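Local coordinates for protein intradiol ring-cleavage Dioxygenase (Tetranychus urticae, PDB 5VG2) that probably cleaves catechol-type aromatic rings between the two hydroxyl-bearing carbons, using molecular oxygen and a bound ferric iron, at residues S12-E17 with A134-I139; N30-R35 with E109-G114; D34-R39 with K152-Q157; V47-C52 with A200-H205; P113-G118 with S160-N165. All blocks are in the same frame, centred on the assembly; numbering follows the deposited sequence.

Contact 1 (S12-E17 with A134-I139); sequences SPEVGE and AHIGQI
Glu14 and His135 lie alongside one another and point opposite ways. Glu14 CG sits over one face of the imidazole, 3.8 Å from the ring centroid, in a CH-pi contact. The carboxylate and ring planes are 39° apart. Beyond CG the Glu14 chain runs extended and brings OE2 to the backbone of the strand. OE2 accepts from Ile136 N at 3.0 Å through its anti lone pair. At the ring edge of His135, NE2 makes a weak hydrogen bond to Pro13 O, and Ser12 O lies in the ring plane by CE1.

Val15 is set crosswise to Gln138. Val15 CG1 is anti to the backbone N (chi1 -166°) and rests on Gln138 CD at 3.7 Å. Gln138 NE2 reaches past it to Gly16 O at 3.1 Å. That bond lies in the carbonyl plane and close to the amide plane. A water bridges Gly16 O and Gly137 O. Between the Glu14-His135 and Val15-Gln138 pairs, Val15 N donates to Ile136 O at 2.8 Å, a nearly straight bond of 165°. Ile136 CG2 packs on Glu17 CA.

Outside partners hold the polar ends: Glu14 OE2 also meets Ser207 and OE1 pairs with His205, Gln138 OE1 and NE2 bond to Arg119 and Glu170, and Glu17 OE2 forms a salt bridge with Arg126.

The loop 12-17 thus runs across strand 132-139, an outermost strand of its antiparallel sheet. Ala134 and His135 form a classic beta bulge opposite Ile127, and Gln138 lies in the second shell of the ferric site, beside the iron ligands His122 and His124.

Contact 2 (N30-R35 with E109-G114); sequences NIVEDR and ETLFPG
Asn30 and Glu109 meet at a single beta bridge, where the loop before strand 39-48 touches the edge strand 105-111 of the mixed sheet. Asn30 also forms an Asx turn: its OD1 accepts from Val32 N at 3.1 Å. Its CG is anti to the backbone N (chi1 -172°), which lets the amide serve both sides. ND2 donates to Glu109 OE1 at 3.1 Å, on the anti side and somewhat out of the carboxylate plane. The two side chains lie crosswise, with amide and carboxylate planes 78° apart. An alanine at Glu109 would remove the carboxylate, and Asn30 ND2 would probably lose its acceptor across the contact.

The backbone adds Ile31 N to Glu109 O at 3.1 Å. With chi1 at 63°, Ile31 sends CG1 and CD1 alongside Thr110, both side chains heading the same way, and CD1 lies against the Thr110 hydroxyl. That hydroxyl is hydrogen-bonded to Gln64.

The chain then makes a type II' turn from Val32 to Arg35. Val32 packs nearly perpendicular to Leu111, with Val32 CG2 4.0 Å from Leu111 CG. Next to it, Arg35 CB packs on Leu111 CD1 at 3.8 Å.

Contact 3 (D34-R39 with K152-Q157); sequences DRIGIR and KSPYNQ
This surface contact joins the loop leading into strand 39-48 to the turn after helix 143-150, which contains the short 3-10 segment 155-156. Tyr155 carries the polar part. Its OH accepts from Ile38 N at 3.1 Å, along a nearly straight bond of 168°. The same hydroxyl is hydrogen-bonded to Phe112 O, just past strand 105-111. Tyr155 CG is anti to the carbonyl carbon (chi1 -54°), and this sends the phenol across to the loop.

Ile38 lies at the edge of the ring, with CG1 in its plane. Ile38 CD1 is 3.9 Å from Tyr155 CE2 and 3.7 Å from Lys152 CB. Lys152 runs transverse to Ile38, and the aliphatic part of the lysine covers the tip of the isoleucine.

Pro154 follows a cis peptide bond. Its CD lies 3.7 Å from Gly37 CA, and its CG meets Ile36 CG2 at 3.9 Å. The close approach of Tyr155 OH to Gly37 CA, 3.5 Å, is consistent with a glycine here.

One phenol oxygen therefore links two backbone groups, Ile38 N and Phe112 O. These two bonds are likely to fix the rotation of the hydroxyl, while the remaining contacts are apolar.

Contact 4 (V47-C52 with A200-H205); sequences VDFNTC and AINPLH
Phe49 overlaps Asn202, with CE1 3.6 Å from Asn202 CB. The two side chains approach at a slant, ring and amide planes 46° apart. A chi1 of 90° swings the Phe49 ring over toward Asn202. Ile201 O lies at the ring edge, near its plane. Phe49 CB also touches Ala200 CB. On the same side of the sheet, Val47 CG2 packs on Ala200 CB at 3.9 Å.

Asp48 lies square across Pro203, and its OD2 comes within 3.4 Å of Pro203 CG. The other oxygen, OD1, accepts from Asn50 N at 3.0 Å in an Asx turn. Asn202 makes a second Asx turn, in which its OD1 accepts from Leu204 N, here from above the carbonyl plane. A type I turn from Asn202 to His205 continues the chain.

Two backbone bonds join the segments. Ile201 N donates to Val47 O at 2.9 Å, and Phe49 N donates to Ile201 O at 3.0 Å. Cys52 is tied to Cys9 by a disulfide just beyond the strand.

Parallel bridges pair Val47 with Ala200 and Asp48 with Ile201. They mark the place where neighbouring strands 39-48 and 193-201 of the mixed sheet end together and turn into loops.

Contact 5 (P113-G118 with S160-N165); sequences PGHYPG and SRRMKN. With FE (Fe (III) ion), chain E.
His115 and Arg162 come closest in backbone terms near one end of the contact, Gly118 and Met163 near the other, each pair with CA atoms 6.6 Å apart, and the touching parts run 72° apart. A chi1 of 61° turns the His115 ring toward loop 160-165, where one face lies on the backbone of Arg162. Arg162 CA stands over the ring centre, 3.9 Å from the centroid, in a CH-pi contact. Arg162 CB touches His115 CE1 at 3.8 Å. The guanidinium leads away to a salt bridge with Glu143. Ser160 O is near the ring plane at the edge, 3.9 Å from His115 NE2.

Replacing His115 with an alanine would probably open a gap beside Arg162 and lose the ring surface that its CA and CB rest on.

Met163 SD lies 3.5 Å from Gly118 O. At Gly118's backbone angles a CB would jam against the preceding carbonyl O.

Next to His115, Tyr116 points away from segment 160-165 and binds the ferric iron through OH at 2.5 Å. Tyr71, His122, His124 and a water complete the site. Between the two segments the contact is van der Waals and CH-pi in nature; polar bonds to Thr120, from Met163 O and Asn165 OD1, lie just beyond.

Contact 1 is buried; contacts 2 and 4 are partly buried; contacts 3 and 5 lie at the surface. Contacts 2 and 3 share Asp34 and Arg35 and are joined by bonds from Phe112 to Tyr155 and Ile38. Contacts 2 and 5 share Pro113 and Gly114, so one chain leads from strand 105-111 to the iron ligand Tyr116. Contacts 1 and 4 touch through Ser12 with Ala200 and Glu14 with His205. Contacts 2 and 4 reach the same mixed sheet, but their centres are about 29 Å apart. Polar bonds dominate contact 1. Contact 2 mixes polar and apolar pairs, contact 3 is apolar around one phenol bond, backbone pairing marks contact 4, and contact 5 rests on CH-pi and van der Waals contact.

Contact 1 (S12-E17 with A134-I139)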
# COMPACT_ATOMS: atom_id res chain seq x y z
N SER A 12 -6.23 -12.67 5.93
CA SER A 12 -6.39 -11.27 5.58
C SER A 12 -7.12 -11.17 4.25
O SER A 12 -6.96 -12.01 3.37
CB SER A 12 -5.04 -10.60 5.45
OG SER A 12 -4.34 -10.71 6.68
N PRO A 13 -7.94 -10.13 4.10
CA PRO A 13 -8.64 -9.99 2.83
C PRO A 13 -7.69 -9.67 1.66
O PRO A 13 -6.71 -8.96 1.85
CB PRO A 13 -9.56 -8.81 3.10
CG PRO A 13 -8.78 -7.96 4.04
CD PRO A 13 -8.14 -8.96 4.97
N GLU A 14 -7.98 -10.21 0.49
CA GLU A 14 -7.36 -9.71 -0.74
C GLU A 14 -8.16 -8.50 -1.25
O GLU A 14 -9.34 -8.38 -1.01
CB GLU A 14 -7.34 -10.77 -1.82
CG GLU A 14 -6.27 -11.85 -1.63
CD GLU A 14 -5.95 -12.55 -2.95
OE1 GLU A 14 -6.69 -13.52 -3.33
OE2 GLU A 14 -4.97 -12.09 -3.62
N VAL A 15 -7.49 -7.61 -1.99
CA VAL A 15 -8.09 -6.42 -2.58
C VAL A 15 -7.50 -6.24 -3.95
O VAL A 15 -6.32 -6.45 -4.15
CB VAL A 15 -7.81 -5.15 -1.74
CG1 VAL A 15 -8.71 -4.01 -2.18
CG2 VAL A 15 -7.96 -5.37 -0.24
N GLY A 16 -8.33 -5.82 -4.91
CA GLY A 16 -7.91 -5.65 -6.32
C GLY A 16 -6.62 -4.86 -6.45
O GLY A 16 -6.36 -3.91 -5.69
N GLU A 17 -5.80 -5.26 -7.40
CA GLU A 17 -4.51 -4.63 -7.60
C GLU A 17 -4.64 -3.17 -8.10
O GLU A 17 -3.79 -2.31 -7.86
CB GLU A 17 -3.77 -5.45 -8.63
CG GLU A 17 -2.38 -5.00 -8.98
CD GLU A 17 -1.65 -6.04 -9.84
OE1 GLU A 17 -1.85 -6.03 -11.08
OE2 GLU A 17 -0.90 -6.87 -9.29
N ALA A 134 0.93 -14.77 -4.32
CA ALA A 134 0.18 -15.34 -3.20
C ALA A 134 -0.92 -14.45 -2.66
O ALA A 134 -1.90 -14.93 -2.13
CB ALA A 134 1.14 -15.70 -2.09
N HIS A 135 -0.73 -13.15 -2.74
CA HIS A 135 -1.66 -12.26 -2.10
C HIS A 135 -1.55 -10.85 -2.63
O HIS A 135 -0.47 -10.35 -2.74
CB HIS A 135 -1.38 -12.21 -0.61
CG HIS A 135 -2.50 -11.65 0.18
ND1 HIS A 135 -3.48 -12.43 0.72
CD2 HIS A 135 -2.82 -10.36 0.47
CE1 HIS A 135 -4.34 -11.67 1.37
NE2 HIS A 135 -3.96 -10.40 1.23
N ILE A 136 -2.69 -10.21 -2.91
CA ILE A 136 -2.74 -8.84 -3.33
C ILE A 136 -3.71 -8.09 -2.44
O ILE A 136 -4.81 -8.52 -2.26
CB ILE A 136 -3.19 -8.72 -4.79
CG1 ILE A 136 -2.17 -9.38 -5.70
CG2 ILE A 136 -3.27 -7.26 -5.18
CD1 ILE A 136 -2.64 -9.55 -7.13
N GLY A 137 -3.30 -6.95 -1.91
CA GLY A 137 -4.15 -6.19 -1.01
C GLY A 137 -3.93 -4.69 -1.03
O GLY A 137 -3.26 -4.13 -1.88
N GLN A 138 -4.56 -4.04 -0.06
CA GLN A 138 -4.42 -2.64 0.14
C GLN A 138 -4.44 -2.35 1.63
O GLN A 138 -5.12 -2.99 2.39
CB GLN A 138 -5.53 -1.87 -0.57
CG GLN A 138 -5.51 -1.99 -2.10
CD GLN A 138 -6.54 -1.11 -2.79
OE1 GLN A 138 -7.06 -0.19 -2.20
NE2 GLN A 138 -6.84 -1.39 -4.04
N ILE A 139 -3.70 -1.33 2.01
CA ILE A 139 -3.59 -0.88 3.36
C ILE A 139 -4.40 0.38 3.48
O ILE A 139 -4.17 1.29 2.73
CB ILE A 139 -2.14 -0.56 3.73
CG1 ILE A 139 -1.28 -1.79 3.51
CG2 ILE A 139 -2.02 -0.13 5.21
CD1 ILE A 139 0.21 -1.46 3.47
O HOH W 1 -3.87 -3.68 -4.39

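Contact 2 (N30-R35 with E109-G114)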
# COMPACT_ATOMS: atom_id res chain seq x y z
N ASN A 30 13.66 2.66 1.78
CA ASN A 30 13.16 4.01 1.57
C ASN A 30 12.74 4.23 0.10
O ASN A 30 13.57 4.18 -0.79
CB ASN A 30 14.23 5.01 1.99
CG ASN A 30 13.73 6.44 1.99
OD1 ASN A 30 13.25 6.95 0.97
ND2 ASN A 30 13.88 7.09 3.14
N ILE A 31 11.46 4.48 -0.12
CA ILE A 31 10.86 4.61 -1.46
C ILE A 31 10.42 6.04 -1.81
O ILE A 31 9.78 6.25 -2.81
CB ILE A 31 9.65 3.67 -1.61
CG1 ILE A 31 8.55 4.04 -0.64
CG2 ILE A 31 10.08 2.21 -1.36
CD1 ILE A 31 7.27 3.27 -0.93
N VAL A 32 10.82 7.01 -1.00
CA VAL A 32 10.30 8.36 -1.08
C VAL A 32 10.79 9.13 -2.28
O VAL A 32 10.05 9.87 -2.84
CB VAL A 32 10.68 9.10 0.23
CG1 VAL A 32 10.44 10.62 0.20
CG2 VAL A 32 9.97 8.43 1.41
N GLU A 33 12.05 8.97 -2.64
CA GLU A 33 12.69 9.75 -3.71
C GLU A 33 12.55 11.28 -3.51
O GLU A 33 12.90 11.83 -2.48
CB GLU A 33 12.28 9.21 -5.11
CG GLU A 33 12.70 7.76 -5.37
CD GLU A 33 12.58 7.30 -6.85
OE1 GLU A 33 12.46 8.14 -7.79
OE2 GLU A 33 12.61 6.06 -7.06
N ASP A 34 12.06 11.98 -4.52
CA ASP A 34 11.92 13.45 -4.50
C ASP A 34 10.56 13.86 -4.04
O ASP A 34 10.26 14.99 -4.09
CB ASP A 34 12.13 14.05 -5.89
CG ASP A 34 11.18 13.46 -6.94
OD1 ASP A 34 10.68 12.32 -6.73
OD2 ASP A 34 10.93 14.07 -8.01
N ARG A 35 9.74 12.94 -3.57
CA ARG A 35 8.38 13.27 -3.17
C ARG A 35 8.30 13.97 -1.81
O ARG A 35 9.21 13.84 -0.97
CB ARG A 35 7.59 11.96 -3.12
CG ARG A 35 7.04 11.48 -4.45
CD ARG A 35 7.68 12.15 -5.66
NE ARG A 35 6.68 12.79 -6.46
CZ ARG A 35 6.92 13.59 -7.50
NH1 ARG A 35 5.92 14.05 -8.17
NH2 ARG A 35 8.14 13.87 -7.92
N GLU A 109 10.22 2.73 4.53
CA GLU A 109 10.18 4.15 4.86
C GLU A 109 9.47 4.85 3.68
O GLU A 109 9.99 4.92 2.58
CB GLU A 109 11.58 4.71 5.09
CG GLU A 109 12.42 3.92 6.10
CD GLU A 109 13.80 4.53 6.37
OE1 GLU A 109 14.39 5.15 5.45
OE2 GLU A 109 14.30 4.43 7.51
N THR A 110 8.27 5.33 3.91
CA THR A 110 7.46 5.92 2.86
C THR A 110 6.83 7.21 3.38
O THR A 110 7.37 7.84 4.30
CB THR A 110 6.45 4.89 2.28
OG1 THR A 110 5.73 5.44 1.17
CG2 THR A 110 5.46 4.46 3.30
N LEU A 111 5.78 7.67 2.69
CA LEU A 111 5.05 8.88 3.06
C LEU A 111 3.61 8.47 3.20
O LEU A 111 3.21 7.42 2.74
CB LEU A 111 5.13 9.94 1.99
CG LEU A 111 6.52 10.51 1.68
CD1 LEU A 111 6.48 11.41 0.47
CD2 LEU A 111 7.14 11.21 2.87
N PHE A 112 2.84 9.28 3.89
CA PHE A 112 1.41 9.05 3.96
C PHE A 112 0.85 9.26 2.55
O PHE A 112 1.13 10.27 1.96
CB PHE A 112 0.78 9.98 4.96
CG PHE A 112 -0.61 9.61 5.31
CD1 PHE A 112 -1.67 10.05 4.50
CD2 PHE A 112 -0.89 8.77 6.40
CE1 PHE A 112 -2.98 9.70 4.80
CE2 PHE A 112 -2.20 8.40 6.69
CZ PHE A 112 -3.25 8.87 5.90
N PRO A 113 0.04 8.31 2.03
CA PRO A 113 -0.43 8.46 0.64
C PRO A 113 -1.45 9.56 0.44
O PRO A 113 -2.16 9.92 1.38
CB PRO A 113 -1.09 7.11 0.35
CG PRO A 113 -1.59 6.69 1.68
CD PRO A 113 -0.61 7.17 2.70
N GLY A 114 -1.48 10.08 -0.78
CA GLY A 114 -2.49 11.05 -1.21
C GLY A 114 -3.74 10.31 -1.58
O GLY A 114 -3.72 9.11 -1.73

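Contact 3 (D34-R39 with K152-Q157)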
# COMPACT_ATOMS: atom_id res chain seq x y z
N ASP A 34 12.06 11.98 -4.52
CA ASP A 34 11.92 13.45 -4.50
C ASP A 34 10.56 13.86 -4.04
O ASP A 34 10.26 14.99 -4.09
CB ASP A 34 12.13 14.05 -5.89
CG ASP A 34 11.18 13.46 -6.94
OD1 ASP A 34 10.68 12.32 -6.73
OD2 ASP A 34 10.93 14.07 -8.01
N ARG A 35 9.74 12.94 -3.57
CA ARG A 35 8.38 13.27 -3.17
C ARG A 35 8.30 13.97 -1.81
O ARG A 35 9.21 13.84 -0.97
CB ARG A 35 7.59 11.96 -3.12
CG ARG A 35 7.04 11.48 -4.45
CD ARG A 35 7.68 12.15 -5.66
NE ARG A 35 6.68 12.79 -6.46
CZ ARG A 35 6.92 13.59 -7.50
NH1 ARG A 35 5.92 14.05 -8.17
NH2 ARG A 35 8.14 13.87 -7.92
N ILE A 36 7.20 14.69 -1.62
CA ILE A 36 6.96 15.57 -0.48
C ILE A 36 5.79 15.00 0.31
O ILE A 36 4.80 14.62 -0.28
CB ILE A 36 6.54 16.95 -0.95
CG1 ILE A 36 7.60 17.57 -1.87
CG2 ILE A 36 6.31 17.89 0.23
CD1 ILE A 36 8.98 17.70 -1.27
N GLY A 37 5.87 15.01 1.63
CA GLY A 37 4.77 14.54 2.45
C GLY A 37 5.19 14.33 3.88
O GLY A 37 6.23 14.81 4.29
N ILE A 38 4.41 13.57 4.64
CA ILE A 38 4.76 13.24 6.00
C ILE A 38 5.25 11.81 6.05
O ILE A 38 4.56 10.90 5.61
CB ILE A 38 3.59 13.48 6.96
CG1 ILE A 38 3.34 14.98 7.06
CG2 ILE A 38 3.87 12.89 8.36
CD1 ILE A 38 1.99 15.30 7.66
N ARG A 39 6.46 11.67 6.59
CA ARG A 39 7.16 10.42 6.66
C ARG A 39 6.36 9.39 7.44
O ARG A 39 5.76 9.70 8.44
CB ARG A 39 8.55 10.63 7.27
CG ARG A 39 9.60 11.08 6.25
CD ARG A 39 10.16 9.88 5.40
NE ARG A 39 10.97 9.03 6.25
CZ ARG A 39 10.61 7.86 6.85
NH1 ARG A 39 11.47 7.30 7.68
NH2 ARG A 39 9.46 7.24 6.60
N LYS A 152 -2.41 18.87 7.76
CA LYS A 152 -0.99 19.24 7.64
C LYS A 152 -0.47 19.41 6.21
O LYS A 152 -1.04 18.96 5.25
CB LYS A 152 -0.11 18.22 8.37
CG LYS A 152 -0.38 18.12 9.87
CD LYS A 152 0.84 17.56 10.60
CE LYS A 152 0.68 17.70 12.10
NZ LYS A 152 0.14 16.45 12.70
N SER A 153 0.65 20.10 6.13
CA SER A 153 1.32 20.39 4.91
C SER A 153 2.03 19.13 4.43
O SER A 153 2.56 18.44 5.30
CB SER A 153 2.35 21.48 5.17
OG SER A 153 3.05 21.74 3.98
N PRO A 154 2.03 18.78 3.14
CA PRO A 154 1.39 19.45 2.03
C PRO A 154 -0.06 19.04 1.73
O PRO A 154 -0.66 19.57 0.76
CB PRO A 154 2.22 18.92 0.79
CG PRO A 154 2.54 17.55 1.15
CD PRO A 154 2.77 17.59 2.67
N TYR A 155 -0.62 18.10 2.50
CA TYR A 155 -1.91 17.52 2.21
C TYR A 155 -3.01 18.58 2.35
O TYR A 155 -4.07 18.50 1.71
CB TYR A 155 -2.18 16.34 3.14
CG TYR A 155 -1.10 15.31 3.12
CD1 TYR A 155 -1.08 14.31 2.16
CD2 TYR A 155 -0.07 15.35 4.02
CE1 TYR A 155 -0.07 13.34 2.15
CE2 TYR A 155 0.97 14.41 4.01
CZ TYR A 155 0.96 13.42 3.10
OH TYR A 155 1.99 12.53 3.07
N ASN A 156 -2.76 19.61 3.15
CA ASN A 156 -3.73 20.69 3.36
C ASN A 156 -3.86 21.65 2.22
O ASN A 156 -4.71 22.52 2.27
CB ASN A 156 -3.48 21.45 4.67
CG ASN A 156 -2.13 22.14 4.70
OD1 ASN A 156 -1.38 22.17 3.71
ND2 ASN A 156 -1.80 22.70 5.86
N GLN A 157 -3.01 21.51 1.19
CA GLN A 157 -3.11 22.31 -0.04
C GLN A 157 -3.65 21.48 -1.24
O GLN A 157 -3.65 21.93 -2.36
CB GLN A 157 -1.76 22.93 -0.34
CG GLN A 157 -1.31 23.88 0.76
CD GLN A 157 0.16 24.13 0.83
OE1 GLN A 157 0.68 24.91 0.06
NE2 GLN A 157 0.85 23.54 1.84

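Contact 4 (V47-C52 with A200-H205)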
# COMPACT_ATOMS: atom_id res chain seq x y z
N VAL A 47 2.28 -13.96 8.40
CA VAL A 47 2.22 -15.33 8.88
C VAL A 47 1.40 -16.17 7.93
O VAL A 47 0.53 -15.65 7.20
CB VAL A 47 1.67 -15.42 10.32
CG1 VAL A 47 2.58 -14.68 11.28
CG2 VAL A 47 0.23 -14.89 10.40
N ASP A 48 1.70 -17.46 7.92
CA ASP A 48 0.91 -18.47 7.21
C ASP A 48 -0.36 -18.66 7.98
O ASP A 48 -0.30 -18.98 9.17
CB ASP A 48 1.71 -19.79 7.14
CG ASP A 48 1.08 -20.86 6.22
OD1 ASP A 48 -0.16 -21.04 6.21
OD2 ASP A 48 1.83 -21.55 5.50
N PHE A 49 -1.51 -18.50 7.34
CA PHE A 49 -2.80 -18.60 8.05
C PHE A 49 -3.16 -20.02 8.55
O PHE A 49 -4.02 -20.15 9.41
CB PHE A 49 -3.93 -18.03 7.21
CG PHE A 49 -4.60 -19.03 6.31
CD1 PHE A 49 -3.93 -19.59 5.20
CD2 PHE A 49 -5.91 -19.40 6.55
CE1 PHE A 49 -4.56 -20.49 4.37
CE2 PHE A 49 -6.56 -20.32 5.71
CZ PHE A 49 -5.88 -20.87 4.62
N ASN A 50 -2.54 -21.06 8.00
CA ASN A 50 -2.73 -22.42 8.49
C ASN A 50 -2.09 -22.57 9.88
O ASN A 50 -2.75 -23.00 10.82
CB ASN A 50 -2.12 -23.43 7.50
CG ASN A 50 -2.85 -23.47 6.18
OD1 ASN A 50 -4.03 -23.80 6.12
ND2 ASN A 50 -2.16 -23.10 5.10
N THR A 51 -0.84 -22.14 9.98
CA THR A 51 0.02 -22.39 11.14
C THR A 51 0.23 -21.21 12.10
O THR A 51 0.69 -21.39 13.23
CB THR A 51 1.40 -22.88 10.64
OG1 THR A 51 1.98 -21.91 9.76
CG2 THR A 51 1.23 -24.20 9.88
N CYS A 52 -0.05 -19.99 11.63
CA CYS A 52 0.30 -18.73 12.31
C CYS A 52 1.81 -18.52 12.48
O CYS A 52 2.24 -17.69 13.28
CB CYS A 52 -0.46 -18.55 13.63
SG CYS A 52 -2.27 -18.63 13.50
N ALA A 200 -2.12 -12.28 7.63
CA ALA A 200 -2.16 -13.72 7.58
C ALA A 200 -2.53 -14.05 6.14
O ALA A 200 -3.59 -13.62 5.66
CB ALA A 200 -3.17 -14.28 8.54
N ILE A 201 -1.66 -14.80 5.46
CA ILE A 201 -1.83 -15.12 4.05
C ILE A 201 -1.70 -16.61 3.77
O ILE A 201 -1.19 -17.38 4.59
CB ILE A 201 -0.84 -14.34 3.15
CG1 ILE A 201 0.60 -14.80 3.31
CG2 ILE A 201 -0.90 -12.85 3.43
CD1 ILE A 201 1.49 -14.38 2.17
N ASN A 202 -2.17 -17.00 2.59
CA ASN A 202 -1.97 -18.34 2.09
C ASN A 202 -0.86 -18.35 1.04
O ASN A 202 -1.12 -18.01 -0.12
CB ASN A 202 -3.26 -18.87 1.47
CG ASN A 202 -3.12 -20.29 0.99
OD1 ASN A 202 -2.07 -20.89 1.07
ND2 ASN A 202 -4.19 -20.82 0.49
N PRO A 203 0.34 -18.81 1.43
CA PRO A 203 1.45 -18.82 0.48
C PRO A 203 1.34 -19.84 -0.68
O PRO A 203 2.17 -19.81 -1.59
CB PRO A 203 2.67 -19.12 1.37
CG PRO A 203 2.13 -19.86 2.53
CD PRO A 203 0.67 -19.51 2.67
N LEU A 204 0.34 -20.72 -0.64
CA LEU A 204 0.04 -21.65 -1.73
C LEU A 204 -1.15 -21.24 -2.62
O LEU A 204 -1.62 -22.04 -3.45
CB LEU A 204 -0.24 -23.05 -1.14
CG LEU A 204 0.70 -23.55 -0.04
CD1 LEU A 204 0.22 -24.96 0.35
CD2 LEU A 204 2.17 -23.50 -0.46
N HIS A 205 -1.65 -20.03 -2.41
CA HIS A 205 -2.74 -19.44 -3.19
C HIS A 205 -2.16 -18.82 -4.45
O HIS A 205 -1.09 -18.23 -4.41
CB HIS A 205 -3.39 -18.34 -2.33
CG HIS A 205 -4.55 -17.65 -2.96
ND1 HIS A 205 -5.68 -18.31 -3.37
CD2 HIS A 205 -4.75 -16.34 -3.24
CE1 HIS A 205 -6.53 -17.44 -3.89
NE2 HIS A 205 -5.99 -16.23 -3.82

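Contact 5 (P113-G118 with S160-N165)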
# COMPACT_ATOMS: atom_id res chain seq x y z
N PRO A 113 0.04 8.31 2.03
CA PRO A 113 -0.43 8.46 0.64
C PRO A 113 -1.45 9.56 0.44
O PRO A 113 -2.16 9.92 1.38
CB PRO A 113 -1.09 7.11 0.35
CG PRO A 113 -1.59 6.69 1.68
CD PRO A 113 -0.61 7.17 2.70
N GLY A 114 -1.48 10.08 -0.78
CA GLY A 114 -2.49 11.05 -1.21
C GLY A 114 -3.74 10.31 -1.58
O GLY A 114 -3.72 9.11 -1.73
N HIS A 115 -4.84 11.04 -1.67
CA HIS A 115 -6.04 10.51 -2.26
C HIS A 115 -6.19 11.06 -3.67
O HIS A 115 -5.62 12.07 -4.00
CB HIS A 115 -7.25 10.86 -1.40
CG HIS A 115 -7.50 12.33 -1.22
ND1 HIS A 115 -7.11 13.01 -0.10
CD2 HIS A 115 -8.20 13.22 -1.96
CE1 HIS A 115 -7.50 14.27 -0.17
NE2 HIS A 115 -8.17 14.43 -1.29
N TYR A 116 -6.93 10.37 -4.49
CA TYR A 116 -7.32 10.89 -5.76
C TYR A 116 -8.82 10.70 -5.94
O TYR A 116 -9.43 9.98 -5.17
CB TYR A 116 -6.51 10.26 -6.87
CG TYR A 116 -6.40 8.78 -6.85
CD1 TYR A 116 -5.44 8.15 -6.09
CD2 TYR A 116 -7.24 8.01 -7.63
CE1 TYR A 116 -5.29 6.76 -6.13
CE2 TYR A 116 -7.12 6.64 -7.66
CZ TYR A 116 -6.14 6.02 -6.91
OH TYR A 116 -6.05 4.68 -6.94
N PRO A 117 -9.42 11.38 -6.93
CA PRO A 117 -10.88 11.28 -7.02
C PRO A 117 -11.37 9.85 -7.13
O PRO A 117 -10.85 9.09 -7.91
CB PRO A 117 -11.21 12.08 -8.27
CG PRO A 117 -10.13 13.11 -8.31
CD PRO A 117 -8.88 12.41 -7.83
N GLY A 118 -12.37 9.50 -6.32
CA GLY A 118 -12.95 8.17 -6.35
C GLY A 118 -12.24 7.15 -5.47
O GLY A 118 -12.62 5.96 -5.48
N SER A 160 -9.53 19.03 -3.12
CA SER A 160 -10.56 18.04 -3.46
C SER A 160 -11.20 17.40 -2.25
O SER A 160 -10.64 17.46 -1.16
CB SER A 160 -9.89 16.95 -4.28
OG SER A 160 -9.34 17.55 -5.43
N ARG A 161 -12.41 16.87 -2.41
CA ARG A 161 -13.00 16.12 -1.30
C ARG A 161 -12.27 14.80 -1.08
O ARG A 161 -12.02 14.07 -2.00
CB ARG A 161 -14.46 15.84 -1.57
CG ARG A 161 -15.24 15.44 -0.33
CD ARG A 161 -16.74 15.63 -0.55
NE ARG A 161 -17.48 15.63 0.70
CZ ARG A 161 -18.62 16.32 0.92
NH1 ARG A 161 -19.17 17.10 -0.03
NH2 ARG A 161 -19.23 16.22 2.12
N ARG A 162 -11.88 14.52 0.16
CA ARG A 162 -11.34 13.22 0.52
C ARG A 162 -12.49 12.21 0.65
O ARG A 162 -13.46 12.42 1.40
CB ARG A 162 -10.60 13.34 1.83
CG ARG A 162 -10.14 12.03 2.42
CD ARG A 162 -9.15 12.31 3.58
NE ARG A 162 -9.77 13.01 4.72
CZ ARG A 162 -10.50 12.43 5.66
NH1 ARG A 162 -10.82 11.14 5.60
NH2 ARG A 162 -11.01 13.19 6.65
N MET A 163 -12.39 11.13 -0.12
CA MET A 163 -13.34 10.05 -0.01
C MET A 163 -13.00 9.33 1.29
O MET A 163 -11.83 9.10 1.59
CB MET A 163 -13.23 9.11 -1.20
CG MET A 163 -14.15 7.90 -1.11
SD MET A 163 -14.37 6.98 -2.63
CE MET A 163 -15.55 8.02 -3.51
N LYS A 164 -14.02 9.03 2.09
CA LYS A 164 -13.85 8.24 3.31
C LYS A 164 -13.93 6.73 3.04
O LYS A 164 -14.50 6.29 2.06
CB LYS A 164 -14.92 8.64 4.33
CG LYS A 164 -14.89 10.07 4.79
CD LYS A 164 -15.24 10.12 6.28
CE LYS A 164 -15.92 11.39 6.77
NZ LYS A 164 -15.24 12.65 6.37
N ASN A 165 -13.36 5.93 3.94
CA ASN A 165 -13.32 4.48 3.76
C ASN A 165 -14.69 3.88 3.43
O ASN A 165 -14.81 3.04 2.55
CB ASN A 165 -12.74 3.76 5.00
CG ASN A 165 -11.25 4.04 5.20
OD1 ASN A 165 -10.49 4.43 4.28
ND2 ASN A 165 -10.82 3.84 6.45
FE FE E . -4.43 2.99 -6.10
O HOH W 2 -6.24 2.23 -6.66